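Local structure of metallophosphoesterase TT1561-like domain-containing protein (Aquifex aeolicus, 2YVT) at residues A[101-106]-A[154-159]; A[45-50]-A[68-73]; A[7-12]-A[25-30]. The protein is of unknown function but belongs to the calcineurin-like metallophosphoesterase superfamily, whose characterised members typically hydrolyse phosphate esters. All blocks are in the same frame, centred on the assembly; numbering follows the deposited sequence.

Contact 1 (A[101-106]-A[154-159])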
# COMPACT_ATOMS: atom_id res chain seq x y z
N ALA A 101 -7.99 4.13 8.09
CA ALA A 101 -9.37 4.54 8.02
C ALA A 101 -9.70 5.38 9.26
O ALA A 101 -9.04 5.24 10.29
CB ALA A 101 -10.26 3.30 7.97
N PRO A 102 -10.73 6.24 9.17
CA PRO A 102 -11.58 6.50 8.00
C PRO A 102 -10.83 7.08 6.81
O PRO A 102 -9.91 7.90 6.97
CB PRO A 102 -12.61 7.52 8.54
CG PRO A 102 -12.60 7.31 10.04
CD PRO A 102 -11.17 7.01 10.35
N LEU A 103 -11.22 6.66 5.60
CA LEU A 103 -10.59 7.19 4.40
C LEU A 103 -10.61 8.72 4.36
O LEU A 103 -9.62 9.34 3.99
CB LEU A 103 -11.21 6.62 3.13
CG LEU A 103 -10.56 7.05 1.81
CD1 LEU A 103 -9.08 6.64 1.73
CD2 LEU A 103 -11.34 6.47 0.65
N LYS A 104 -11.74 9.31 4.75
CA LYS A 104 -11.87 10.77 4.71
C LYS A 104 -10.81 11.46 5.59
O LYS A 104 -10.28 12.51 5.23
CB LYS A 104 -13.29 11.22 5.08
CG LYS A 104 -14.34 10.78 4.03
CD LYS A 104 -15.74 11.33 4.30
CE LYS A 104 -16.75 10.92 3.23
NZ LYS A 104 -17.00 9.44 3.16
N ILE A 105 -10.49 10.84 6.73
CA ILE A 105 -9.46 11.37 7.63
C ILE A 105 -8.06 11.14 7.06
O ILE A 105 -7.19 12.02 7.11
CB ILE A 105 -9.62 10.78 9.05
CG1 ILE A 105 -10.93 11.29 9.65
CG2 ILE A 105 -8.41 11.12 9.93
CD1 ILE A 105 -11.25 10.76 11.04
N PHE A 106 -7.84 9.96 6.48
CA PHE A 106 -6.57 9.66 5.85
C PHE A 106 -6.28 10.66 4.71
O PHE A 106 -5.17 11.18 4.61
CB PHE A 106 -6.57 8.23 5.30
CG PHE A 106 -5.29 7.86 4.64
CD1 PHE A 106 -4.18 7.51 5.39
CD2 PHE A 106 -5.18 7.90 3.25
CE1 PHE A 106 -2.97 7.19 4.76
CE2 PHE A 106 -3.99 7.59 2.63
CZ PHE A 106 -2.89 7.24 3.38
N LEU A 154 -10.70 -0.04 5.65
CA LEU A 154 -10.84 0.09 4.20
C LEU A 154 -10.96 -1.29 3.58
O LEU A 154 -10.00 -2.06 3.55
CB LEU A 154 -9.63 0.81 3.58
CG LEU A 154 -9.23 2.19 4.07
CD1 LEU A 154 -8.21 2.77 3.09
CD2 LEU A 154 -10.47 3.07 4.18
N LYS A 155 -12.16 -1.60 3.09
CA LYS A 155 -12.43 -2.85 2.38
C LYS A 155 -13.23 -2.53 1.12
O LYS A 155 -14.15 -1.70 1.16
CB LYS A 155 -13.23 -3.83 3.24
CG LYS A 155 -12.54 -4.30 4.51
CD LYS A 155 -13.30 -5.49 5.10
CE LYS A 155 -12.61 -6.08 6.31
NZ LYS A 155 -13.39 -7.23 6.87
N TYR A 156 -12.88 -3.15 0.00
CA TYR A 156 -13.56 -2.90 -1.27
C TYR A 156 -13.96 -4.21 -1.92
O TYR A 156 -13.24 -5.20 -1.82
CB TYR A 156 -12.65 -2.11 -2.20
CG TYR A 156 -12.35 -0.74 -1.68
CD1 TYR A 156 -13.27 0.30 -1.85
CD2 TYR A 156 -11.17 -0.47 -0.98
CE1 TYR A 156 -13.02 1.57 -1.35
CE2 TYR A 156 -10.90 0.82 -0.47
CZ TYR A 156 -11.84 1.83 -0.67
OH TYR A 156 -11.62 3.09 -0.18
N PRO A 157 -15.12 -4.21 -2.59
CA PRO A 157 -15.62 -5.40 -3.29
C PRO A 157 -15.18 -5.42 -4.75
O PRO A 157 -14.95 -4.36 -5.34
CB PRO A 157 -17.13 -5.22 -3.22
CG PRO A 157 -17.32 -3.73 -3.30
CD PRO A 157 -16.10 -3.10 -2.66
N ARG A 158 -15.10 -6.63 -5.32
CA ARG A 158 -14.64 -6.82 -6.70
C ARG A 158 -15.32 -5.89 -7.69
O ARG A 158 -14.65 -5.24 -8.50
CB ARG A 158 -14.85 -8.29 -7.13
CG ARG A 158 -14.52 -8.57 -8.58
CD ARG A 158 -14.87 -10.02 -8.95
NE ARG A 158 -14.04 -10.99 -8.23
CZ ARG A 158 -12.96 -11.58 -8.73
NH1 ARG A 158 -12.56 -11.27 -9.96
NH2 ARG A 158 -12.27 -12.45 -8.00
N TRP A 159 -16.65 -5.81 -7.64
CA TRP A 159 -17.38 -4.99 -8.61
C TRP A 159 -16.91 -3.54 -8.61
O TRP A 159 -16.80 -2.92 -9.66
CB TRP A 159 -18.89 -5.06 -8.37
CG TRP A 159 -19.40 -4.31 -7.18
CD1 TRP A 159 -19.66 -4.82 -5.95
CD2 TRP A 159 -19.73 -2.91 -7.12
NE1 TRP A 159 -20.14 -3.84 -5.12
CE2 TRP A 159 -20.19 -2.66 -5.80
CE3 TRP A 159 -19.68 -1.85 -8.03
CZ2 TRP A 159 -20.59 -1.38 -5.38
CZ3 TRP A 159 -20.08 -0.58 -7.62
CH2 TRP A 159 -20.53 -0.36 -6.30
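L154 drives its branched end between A101 and L103, and its atoms, taken in order, describe most of the contact. CB leaves the backbone toward the other segment, and CG, anti to the carbonyl carbon (chi1 -57°), comes to 4.2 Å from A101 CB. Here the chain forks. One branch, CD2, lies against both neighbours, 3.8 Å from A101 CB and also 3.8 Å from L103 CB. The other, CD1, comes across L103 to 4.2 Å from L103 CD1, the two leucine side chains crossing at about a right angle. Two branches of one leucine thus meet both a small methyl and a long side chain; alanine suits its place because it leaves room for CD2.

L103 also reaches the tip of Y156, where L103 CD2 touches Y156 OH at 3.5 Å. CD2 is a methyl, so this is a van der Waals contact; the hydroxyl is hydrogen-bonded to E150 and H124, while F139 meets the Y156 ring edge-to-face. Tyrosine suits the position by offering an aromatic surface to the core and a polar tip to those partners.

The backbone frames the cluster. A cis peptide bond joins A101 to P102, and P102 takes the N-cap position, where its carbonyl O accepts a 3.0 Å bond from F106 N as the helix begins. L154 bonds through its backbone to K98 and L142, and L103 to E150. All four touching residues are buried. The contact is apolar core packing in the calcineurin-like alpha/beta fold: it joins the start of helix 103-112, which follows strand 91-95 of one sheet, to strand 155-157, which pairs in parallel with strand 134-144 of the other.

Contact 2 (A[45-50]-A[68-73])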
# COMPACT_ATOMS: atom_id res chain seq x y z
N ASN A 45 -4.54 0.93 14.54
CA ASN A 45 -5.97 1.26 14.50
C ASN A 45 -6.85 0.06 14.87
O ASN A 45 -7.88 -0.19 14.23
CB ASN A 45 -6.34 1.81 13.11
CG ASN A 45 -7.41 2.89 13.15
OD1 ASN A 45 -7.85 3.33 14.22
ND2 ASN A 45 -7.82 3.34 11.97
N GLU A 46 -6.45 -0.66 15.91
CA GLU A 46 -7.07 -1.94 16.26
C GLU A 46 -8.51 -1.80 16.74
O GLU A 46 -9.36 -2.64 16.42
CB GLU A 46 -6.23 -2.65 17.31
CG GLU A 46 -4.86 -3.09 16.82
CD GLU A 46 -4.06 -3.84 17.86
OE1 GLU A 46 -4.66 -4.69 18.58
OE2 GLU A 46 -2.84 -3.59 17.97
N ALA A 47 -8.78 -0.75 17.51
CA ALA A 47 -10.10 -0.56 18.10
C ALA A 47 -11.17 -0.40 17.03
O ALA A 47 -12.26 -0.98 17.13
CB ALA A 47 -10.10 0.62 19.04
N LEU A 48 -10.87 0.37 15.99
CA LEU A 48 -11.86 0.57 14.93
C LEU A 48 -12.18 -0.75 14.23
O LEU A 48 -13.34 -1.06 13.97
CB LEU A 48 -11.40 1.62 13.92
CG LEU A 48 -11.88 3.06 14.16
CD1 LEU A 48 -11.31 3.60 15.46
CD2 LEU A 48 -11.47 3.95 12.99
N GLU A 49 -11.13 -1.52 13.91
CA GLU A 49 -11.32 -2.77 13.20
C GLU A 49 -12.13 -3.75 14.04
O GLU A 49 -13.05 -4.39 13.53
CB GLU A 49 -9.99 -3.39 12.80
CG GLU A 49 -10.17 -4.70 12.06
CD GLU A 49 -8.91 -5.16 11.39
OE1 GLU A 49 -7.80 -4.95 11.94
OE2 GLU A 49 -9.03 -5.76 10.30
N LYS A 50 -11.79 -3.84 15.32
CA LYS A 50 -12.49 -4.77 16.22
C LYS A 50 -13.96 -4.41 16.35
O LYS A 50 -14.81 -5.30 16.33
CB LYS A 50 -11.83 -4.82 17.59
CG LYS A 50 -10.52 -5.59 17.64
CD LYS A 50 -9.98 -5.67 19.06
CE LYS A 50 -8.58 -6.26 19.10
NZ LYS A 50 -8.59 -7.74 18.90
N HIS A 68 -15.13 8.23 16.64
CA HIS A 68 -14.97 9.57 17.18
C HIS A 68 -13.95 9.63 18.32
O HIS A 68 -13.13 10.55 18.37
CB HIS A 68 -16.34 10.14 17.58
CG HIS A 68 -17.33 10.14 16.46
ND1 HIS A 68 -18.68 9.95 16.66
CD2 HIS A 68 -17.18 10.29 15.12
CE1 HIS A 68 -19.31 9.98 15.50
NE2 HIS A 68 -18.42 10.19 14.55
N GLU A 69 -13.97 8.63 19.20
CA GLU A 69 -13.06 8.62 20.35
C GLU A 69 -11.61 8.29 19.99
O GLU A 69 -10.70 8.53 20.78
CB GLU A 69 -13.59 7.71 21.47
CG GLU A 69 -13.55 6.22 21.20
CD GLU A 69 -14.50 5.44 22.10
OE1 GLU A 69 -14.61 4.21 21.93
OE2 GLU A 69 -15.15 6.05 22.98
N ASN A 70 -11.41 7.79 18.78
CA ASN A 70 -10.06 7.47 18.29
C ASN A 70 -9.52 8.47 17.27
O ASN A 70 -8.37 8.36 16.84
CB ASN A 70 -10.02 6.04 17.75
CG ASN A 70 -10.01 5.00 18.85
OD1 ASN A 70 -11.03 4.35 19.13
ND2 ASN A 70 -8.88 4.84 19.51
N GLU A 71 -10.34 9.45 16.88
CA GLU A 71 -9.95 10.41 15.85
C GLU A 71 -8.69 11.20 16.19
O GLU A 71 -7.84 11.40 15.32
CB GLU A 71 -11.09 11.37 15.51
CG GLU A 71 -12.14 10.76 14.62
CD GLU A 71 -13.28 11.71 14.31
OE1 GLU A 71 -13.14 12.93 14.56
OE2 GLU A 71 -14.32 11.23 13.81
N HIS A 72 -8.55 11.64 17.45
CA HIS A 72 -7.37 12.40 17.83
C HIS A 72 -6.08 11.59 17.60
O HIS A 72 -5.12 12.11 17.00
CB HIS A 72 -7.45 12.90 19.27
CG HIS A 72 -6.32 13.79 19.66
ND1 HIS A 72 -5.17 13.31 20.26
CD2 HIS A 72 -6.13 15.12 19.50
CE1 HIS A 72 -4.34 14.31 20.47
NE2 HIS A 72 -4.89 15.42 20.02
N TYR A 73 -6.08 10.33 18.05
CA TYR A 73 -4.95 9.41 17.83
C TYR A 73 -4.67 9.19 16.34
O TYR A 73 -3.52 9.25 15.91
CB TYR A 73 -5.20 8.06 18.55
CG TYR A 73 -4.72 6.83 17.78
CD1 TYR A 73 -3.36 6.50 17.70
CD2 TYR A 73 -5.64 5.98 17.14
CE1 TYR A 73 -2.93 5.38 16.99
CE2 TYR A 73 -5.21 4.85 16.42
CZ TYR A 73 -3.86 4.56 16.36
OH TYR A 73 -3.43 3.44 15.67
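Polar contact between N45 and Y73 comes first. The backbone N of N45 donates to Y73 OH at 3.0 Å, and the bond is bent, with an angle of 143° at the hydrogen. The same hydroxyl is hydrogen-bonded to E16, so two partners grip the tip of the ring. The N45 side chain approaches the ring from its edge: OD1 lies near the ring plane, 3.8 Å from Y73 CE2, with the amide turned 64° against the ring. Its ND2 is committed to the carbonyl O of N99, with a weaker bond to that of A101. Asparagine also suits the backbone here, which takes the left-handed helical conformation just before helix 46-57 begins. A phenylalanine in place of Y73 lacks the hydroxyl, and the N45 N-H and E16 would probably each lose this partner.

These segments belong to two consecutive helices, 46-57 and 65-86, inserted between the parallel neighbouring strands 35-39 and 91-95 of one sheet. The contact therefore ties together the helical part of that crossover, near a kink where the N atoms of residues 72 and 73 lack bonds to the preceding turn.

Apolar contact is made farther along. L48 CD1 rests 3.6 Å from N70 CB; with N70 CG anti to the carbonyl carbon (chi1 -75°), the two side chains slide past each other in opposite directions. A47, at the exposed margin, sets its small CB beside the N70 side chain. L48 also packs on V66, I67 and I74 of helix 65-86, an apolar surface for which a branched aliphatic residue is well chosen.

Contact 3 (A[7-12]-A[25-30])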
# COMPACT_ATOMS: atom_id res chain seq x y z
N LYS A 7 15.20 3.37 -9.80
CA LYS A 7 15.30 2.53 -8.61
C LYS A 7 14.15 2.81 -7.65
O LYS A 7 13.81 3.96 -7.39
CB LYS A 7 16.64 2.74 -7.92
CG LYS A 7 17.85 2.27 -8.74
CD LYS A 7 19.16 2.49 -7.98
CE LYS A 7 20.39 2.29 -8.87
NZ LYS A 7 20.66 0.85 -9.21
N VAL A 8 13.55 1.74 -7.13
CA VAL A 8 12.40 1.85 -6.24
C VAL A 8 12.71 1.12 -4.94
O VAL A 8 13.12 -0.04 -4.96
CB VAL A 8 11.12 1.20 -6.87
CG1 VAL A 8 9.92 1.36 -5.94
CG2 VAL A 8 10.82 1.80 -8.24
N LEU A 9 12.55 1.81 -3.81
CA LEU A 9 12.61 1.17 -2.49
C LEU A 9 11.18 1.05 -2.00
O LEU A 9 10.48 2.06 -1.91
CB LEU A 9 13.45 2.00 -1.51
CG LEU A 9 13.85 1.40 -0.14
CD1 LEU A 9 14.81 2.36 0.56
CD2 LEU A 9 12.70 1.07 0.79
N ALA A 10 10.74 -0.16 -1.69
CA ALA A 10 9.36 -0.38 -1.22
C ALA A 10 9.32 -1.05 0.14
O ALA A 10 10.09 -1.97 0.41
CB ALA A 10 8.57 -1.21 -2.24
N ILE A 11 8.41 -0.57 0.98
CA ILE A 11 8.08 -1.23 2.25
C ILE A 11 6.57 -1.43 2.35
O ILE A 11 5.79 -0.82 1.61
CB ILE A 11 8.59 -0.43 3.49
CG1 ILE A 11 7.85 0.91 3.63
CG2 ILE A 11 10.11 -0.25 3.42
CD1 ILE A 11 8.14 1.64 4.95
N LYS A 12 6.16 -2.30 3.27
CA LYS A 12 4.73 -2.50 3.55
C LYS A 12 4.53 -2.73 5.04
O LYS A 12 5.46 -3.16 5.74
CB LYS A 12 4.13 -3.64 2.71
CG LYS A 12 4.64 -5.07 2.98
CD LYS A 12 3.74 -5.83 3.94
CE LYS A 12 4.26 -7.25 4.18
NZ LYS A 12 3.64 -8.24 3.24
N LYS A 25 16.21 5.46 6.56
CA LYS A 25 17.02 6.60 6.15
C LYS A 25 18.42 6.16 5.70
O LYS A 25 18.94 6.64 4.69
CB LYS A 25 17.12 7.62 7.29
CG LYS A 25 17.81 8.92 6.91
CD LYS A 25 17.66 9.97 8.00
CE LYS A 25 17.99 11.36 7.46
NZ LYS A 25 16.94 11.88 6.51
N GLY A 26 19.02 5.24 6.46
CA GLY A 26 20.34 4.71 6.13
C GLY A 26 20.37 4.00 4.78
O GLY A 26 21.30 4.20 3.98
N VAL A 27 19.34 3.19 4.52
CA VAL A 27 19.23 2.47 3.25
C VAL A 27 19.08 3.47 2.11
O VAL A 27 19.69 3.32 1.05
CB VAL A 27 18.06 1.45 3.26
CG1 VAL A 27 17.84 0.83 1.88
CG2 VAL A 27 18.32 0.37 4.30
N ILE A 28 18.26 4.50 2.33
CA ILE A 28 18.05 5.54 1.32
C ILE A 28 19.38 6.23 0.97
O ILE A 28 19.67 6.44 -0.21
CB ILE A 28 16.96 6.54 1.77
CG1 ILE A 28 15.58 5.87 1.74
CG2 ILE A 28 16.96 7.80 0.90
CD1 ILE A 28 14.52 6.60 2.54
N ALA A 29 20.19 6.54 1.99
CA ALA A 29 21.50 7.16 1.79
C ALA A 29 22.45 6.25 1.00
O ALA A 29 23.14 6.71 0.09
CB ALA A 29 22.12 7.55 3.13
N GLU A 30 22.47 4.97 1.36
CA GLU A 30 23.36 3.99 0.75
C GLU A 30 22.96 3.67 -0.70
O GLU A 30 23.81 3.62 -1.59
CB GLU A 30 23.38 2.71 1.59
CG GLU A 30 24.25 1.59 1.01
CD GLU A 30 24.00 0.23 1.64
OE1 GLU A 30 22.93 0.02 2.26
OE2 GLU A 30 24.89 -0.64 1.52
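L9 lays the methyl CD1 over the flank of helix 21-31, where V27 and I28 receive it. Strand 7-12, this helix and strand 35-39 form a beta-alpha-beta unit, the first of the chain, and the contact is the helix seating itself on the sheet. L9 is extended, with CG anti to the backbone N (chi1 -169°) and the next torsion also anti, at 173°; this full reach carries CD1 across the gap between layers, where the nearest CA atoms, those of L9 and I28, stand 8.0 Å apart. Leucine suits the place because its two-carbon reach beyond CB brings CD1 to the helix.

The two receiving residues are beta-branched, and each has one gamma carbon near the leucine tip. V27 sits deeper, its CB turned toward the strand, and it also packs on Y244 and F259. I28 stands at a less buried position and meets V90 as well as L9. The leucine crosses V27 obliquely and I28 at about a right angle, and a single methyl touches two successive residues of the helix. L24, a turn earlier, covers L9 and I11 from the same helix.

The L9 backbone is held within the sheet by hydrogen bonds to I35 and V37 on the neighbouring parallel strand, and V8 pairs with L247 of the antiparallel strand on the other side. The helix keeps its own regular spacing, with A29 N bonded to K25 O at 3.0 Å. At the meeting point itself, L9 CD1 lies 3.6 Å from V27 CG1 and 3.8 Å from I28 CG1.

Overall arrangement
From the N terminus, contact 3 closes first, folding helix 21-31 back on strand 7-12 within the opening beta-alpha-beta unit. After strand 35-39 the chain enters its paired helices, and contact 2 closes the short loop between 45-50 and 68-73. Strand 91-95 follows, and contact 1 then closes a longer loop, from 101-106 to 154-159, joining the helix that follows strand 91-95 of one sheet to strand 155-157 of the other. The three stand in series, with none nesting or crossing. Contacts 1 and 2 touch: P102 meets L48, and I105 meets E71. Contact 3 stands apart, its nearest atoms about 12 Å from contact 1 and about 14 Å from contact 2.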